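Local coordinates for lasso peptide isopeptidase AtxE2 (Asticcacaulis excentricus, PDB 5TXE), which hydrolyses the isopeptide bond of the lasso peptides astexin-2 and astexin-3, opening these threaded substrates into linear peptides, at residues D210-P215 with A219-L224. The protein carries 1 engineered substitution. Sequence-based numbering, arbitrary orientation.
Sequences DERFHP and ARPRVL
The long loop between helix 190-202 and strand 230-235 folds back on itself beside the lasso peptide binding site, pairing Arg212, Phe213 and His214 with Pro221 and Arg222. One direct backbone bond joins the two sides: Arg222 N donates to Arg212 O at 2.8 Å, nearly straight at 168°. Next to it, a water bridges His214 N and Arg220 O.

Pro221 touches two flat groups. Its CG lies 3.7 Å from Phe213 CZ, and its N sits over one face of the phenyl ring, off toward the rim. Ala219 O approaches that ring at its edge, 3.7 Å from Phe213 CE2. Pro221 CB also lies over one face of the Arg212 guanidinium, offset toward the rim and 3.9 Å from Arg212 NE.

Asp210 holds the arginine. Its OD1 accepts from Arg212 NE through the syn lone pair, a salt bridge of 3.0 Å in the guanidinium plane. The same oxygen accepts Arg212 N from above the carboxylate, forming an Asx turn within the type I turn 210-213. Arg212 CG meets Leu224 CD1 at 3.8 Å, the two side chains crossing at about a right angle.

His214 points its ring alongside Arg222, with CG anti to the backbone N (chi1 -174°). His214 CB lies over one guanidinium face, 3.7 Å from Arg222 CZ, and Tyr118 makes a cation-pi contact with this arginine. The imidazole itself is gripped by Thr217 at ND1 and Asn562 at NE2. Asn562 binds astexin-3 and is important for activity, and His214 NE2 also makes a weak hydrogen bond to the bound peptide's backbone. The contact thus sets His214 beside the Arg222 guanidinium, whose charge would probably disfavour a second proton on the imidazole.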
ATOM      1  N   ASP A 210       9.674   0.261  29.740  1.00 23.29           N
ATOM      2  CA  ASP A 210       8.404  -0.431  29.936  1.00 23.01           C
ATOM      3  C   ASP A 210       7.622  -0.350  28.597  1.00 24.57           C
ATOM      4  O   ASP A 210       8.207  -0.210  27.491  1.00 22.25           O
ATOM      5  CB  ASP A 210       7.635   0.213  31.106  1.00 25.30           C
ATOM      6  CG  ASP A 210       7.269   1.748  30.850  1.00 29.92           C
ATOM      7  OD1 ASP A 210       7.440   2.270  29.713  1.00 26.46           O
ATOM      8  OD2 ASP A 210       6.804   2.420  31.814  1.00 31.92           O
ATOM      9  N   GLU A 211       6.312  -0.448  28.707  1.00 25.22           N
ATOM     10  CA  GLU A 211       5.386  -0.565  27.593  1.00 29.45           C
ATOM     11  C   GLU A 211       5.384   0.678  26.706  1.00 25.81           C
ATOM     12  O   GLU A 211       4.764   0.638  25.638  1.00 27.96           O
ATOM     13  CB  GLU A 211       3.941  -0.897  28.102  1.00 32.43           C
ATOM     14  CG  GLU A 211       3.111   0.281  28.732  1.00 41.77           C
ATOM     15  CD  GLU A 211       3.370   0.592  30.232  1.00 53.53           C
ATOM     16  OE1 GLU A 211       4.173  -0.129  30.911  1.00 65.57           O
ATOM     17  OE2 GLU A 211       2.751   1.568  30.750  1.00 61.21           O
ATOM     18  N   ARG A 212       6.037   1.755  27.103  1.00 22.51           N
ATOM     19  CA  ARG A 212       6.070   2.944  26.248  1.00 23.23           C
ATOM     20  C   ARG A 212       7.125   2.889  25.122  1.00 23.67           C
ATOM     21  O   ARG A 212       7.072   3.687  24.212  1.00 22.26           O
ATOM     22  CB  ARG A 212       6.261   4.200  27.071  1.00 23.09           C
ATOM     23  CG  ARG A 212       5.176   4.444  28.140  1.00 23.75           C
ATOM     24  CD  ARG A 212       5.594   5.546  29.081  1.00 22.82           C
ATOM     25  NE  ARG A 212       6.811   5.180  29.782  1.00 25.37           N
ATOM     26  CZ  ARG A 212       7.517   6.017  30.552  1.00 28.89           C
ATOM     27  NH1 ARG A 212       7.123   7.280  30.711  1.00 29.93           N
ATOM     28  NH2 ARG A 212       8.610   5.588  31.178  1.00 26.38           N
ATOM     29  N   PHE A 213       8.025   1.910  25.153  1.00 22.08           N
ATOM     30  CA  PHE A 213       9.145   1.904  24.239  1.00 21.34           C
ATOM     31  C   PHE A 213       9.029   0.970  23.079  1.00 22.51           C
ATOM     32  O   PHE A 213       8.480  -0.122  23.184  1.00 24.38           O
ATOM     33  CB  PHE A 213      10.420   1.542  24.972  1.00 21.78           C
ATOM     34  CG  PHE A 213      10.955   2.642  25.833  1.00 21.16           C
ATOM     35  CD1 PHE A 213      10.435   2.881  27.080  1.00 21.06           C
ATOM     36  CD2 PHE A 213      11.973   3.448  25.380  1.00 20.75           C
ATOM     37  CE1 PHE A 213      10.924   3.927  27.850  1.00 21.71           C
ATOM     38  CE2 PHE A 213      12.502   4.435  26.155  1.00 20.91           C
ATOM     39  CZ  PHE A 213      11.956   4.689  27.379  1.00 22.44           C
ATOM     40  N   HIS A 214       9.598   1.402  21.954  1.00 24.03           N
ATOM     41  CA  HIS A 214       9.711   0.602  20.746  1.00 22.71           C
ATOM     42  C   HIS A 214      11.117   0.859  20.194  1.00 22.62           C
ATOM     43  O   HIS A 214      11.319   1.738  19.385  1.00 21.50           O
ATOM     44  CB  HIS A 214       8.607   0.975  19.733  1.00 24.73           C
ATOM     45  CG  HIS A 214       8.585   0.085  18.524  1.00 27.38           C
ATOM     46  ND1 HIS A 214       9.014   0.489  17.274  1.00 30.97           N
ATOM     47  CD2 HIS A 214       8.230  -1.209  18.391  1.00 33.48           C
ATOM     48  CE1 HIS A 214       8.864  -0.498  16.412  1.00 33.48           C
ATOM     49  NE2 HIS A 214       8.409  -1.550  17.067  1.00 31.60           N
ATOM     50  N   PRO A 215      12.101   0.117  20.674  1.00 22.85           N
ATOM     51  CA  PRO A 215      13.508   0.411  20.466  1.00 22.01           C
ATOM     52  C   PRO A 215      13.935   0.441  19.012  1.00 25.77           C
ATOM     53  O   PRO A 215      14.827   1.232  18.603  1.00 24.84           O
ATOM     54  CB  PRO A 215      14.216  -0.692  21.189  1.00 22.39           C
ATOM     55  CG  PRO A 215      13.235  -1.269  22.153  1.00 24.83           C
ATOM     56  CD  PRO A 215      11.851  -0.926  21.679  1.00 22.36           C
ATOM     57  N   ALA A 219      14.631   5.708  21.019  1.00 24.75           N
ATOM     58  CA  ALA A 219      14.990   5.494  22.404  1.00 24.53           C
ATOM     59  C   ALA A 219      14.248   6.402  23.362  1.00 23.14           C
ATOM     60  O   ALA A 219      14.773   6.748  24.402  1.00 23.98           O
ATOM     61  CB  ALA A 219      16.478   5.692  22.551  1.00 24.42           C
ATOM     62  N   ARG A 220      13.029   6.776  23.010  1.00 23.00           N
ATOM     63  CA  ARG A 220      12.172   7.614  23.826  1.00 23.31           C
ATOM     64  C   ARG A 220      10.849   6.921  24.050  1.00 22.34           C
ATOM     65  O   ARG A 220      10.400   6.146  23.217  1.00 22.54           O
ATOM     66  CB  ARG A 220      11.900   8.943  23.162  1.00 24.95           C
ATOM     67  CG  ARG A 220      13.107   9.833  22.960  1.00 29.56           C
ATOM     68  CD  ARG A 220      12.693  11.170  22.260  1.00 29.53           C
ATOM     69  NE  ARG A 220      11.944  12.080  23.146  1.00 26.57           N
ATOM     70  CZ  ARG A 220      12.507  12.886  24.044  1.00 27.88           C
ATOM     71  NH1 ARG A 220      13.832  12.943  24.203  1.00 27.67           N
ATOM     72  NH2 ARG A 220      11.746  13.697  24.771  1.00 27.70           N
ATOM     73  N   PRO A 221      10.204   7.191  25.193  1.00 22.94           N
ATOM     74  CA  PRO A 221       8.887   6.644  25.402  1.00 24.40           C
ATOM     75  C   PRO A 221       7.934   7.275  24.385  1.00 24.99           C
ATOM     76  O   PRO A 221       8.107   8.447  24.060  1.00 24.43           O
ATOM     77  CB  PRO A 221       8.513   7.116  26.798  1.00 24.35           C
ATOM     78  CG  PRO A 221       9.746   7.619  27.417  1.00 25.15           C
ATOM     79  CD  PRO A 221      10.591   8.075  26.287  1.00 23.99           C
ATOM     80  N   ARG A 222       6.960   6.503  23.911  1.00 24.72           N
ATOM     81  CA  ARG A 222       5.887   7.009  23.063  1.00 26.69           C
ATOM     82  C   ARG A 222       4.705   7.426  23.928  1.00 26.08           C
ATOM     83  O   ARG A 222       4.538   6.953  25.070  1.00 27.76           O
ATOM     84  CB  ARG A 222       5.444   5.902  22.102  1.00 29.09           C
ATOM     85  CG  ARG A 222       6.623   5.354  21.355  1.00 34.31           C
ATOM     86  CD  ARG A 222       6.654   5.123  19.834  1.00 47.16           C
ATOM     87  NE  ARG A 222       5.853   4.006  19.341  1.00 48.48           N
ATOM     88  CZ  ARG A 222       6.068   3.278  18.224  1.00 50.19           C
ATOM     89  NH1 ARG A 222       7.146   3.394  17.436  1.00 44.12           N
ATOM     90  NH2 ARG A 222       5.171   2.349  17.911  1.00 49.37           N
ATOM     91  N   VAL A 223       3.857   8.258  23.360  1.00 23.35           N
ATOM     92  CA  VAL A 223       2.648   8.674  23.992  1.00 24.39           C
ATOM     93  C   VAL A 223       1.641   7.541  23.870  1.00 26.86           C
ATOM     94  O   VAL A 223       1.368   7.046  22.764  1.00 25.53           O
ATOM     95  CB  VAL A 223       2.048   9.895  23.261  1.00 26.22           C
ATOM     96  CG1 VAL A 223       0.677  10.235  23.811  1.00 25.68           C
ATOM     97  CG2 VAL A 223       3.006  11.105  23.324  1.00 28.81           C
ATOM     98  N   LEU A 224       1.046   7.173  24.991  1.00 32.49           N
ATOM     99  CA  LEU A 224      -0.023   6.145  25.046  1.00 34.75           C
ATOM    100  C   LEU A 224      -1.403   6.767  24.840  1.00 33.87           C
ATOM    101  O   LEU A 224      -1.686   7.850  25.341  1.00 35.27           O
ATOM    102  CB  LEU A 224      -0.014   5.476  26.417  1.00 33.40           C
ATOM    103  CG  LEU A 224       1.335   4.820  26.761  1.00 40.17           C
ATOM    104  CD1 LEU A 224       1.348   4.317  28.223  1.00 41.98           C
ATOM    105  CD2 LEU A 224       1.644   3.681  25.788  1.00 34.48           C
TER
HETATM  106  O   HOH W   1      10.663   3.960  21.729  1.00 21.89           O
HETATM  107  O   HOH W   2       9.790   4.526  19.120  1.00 26.84           O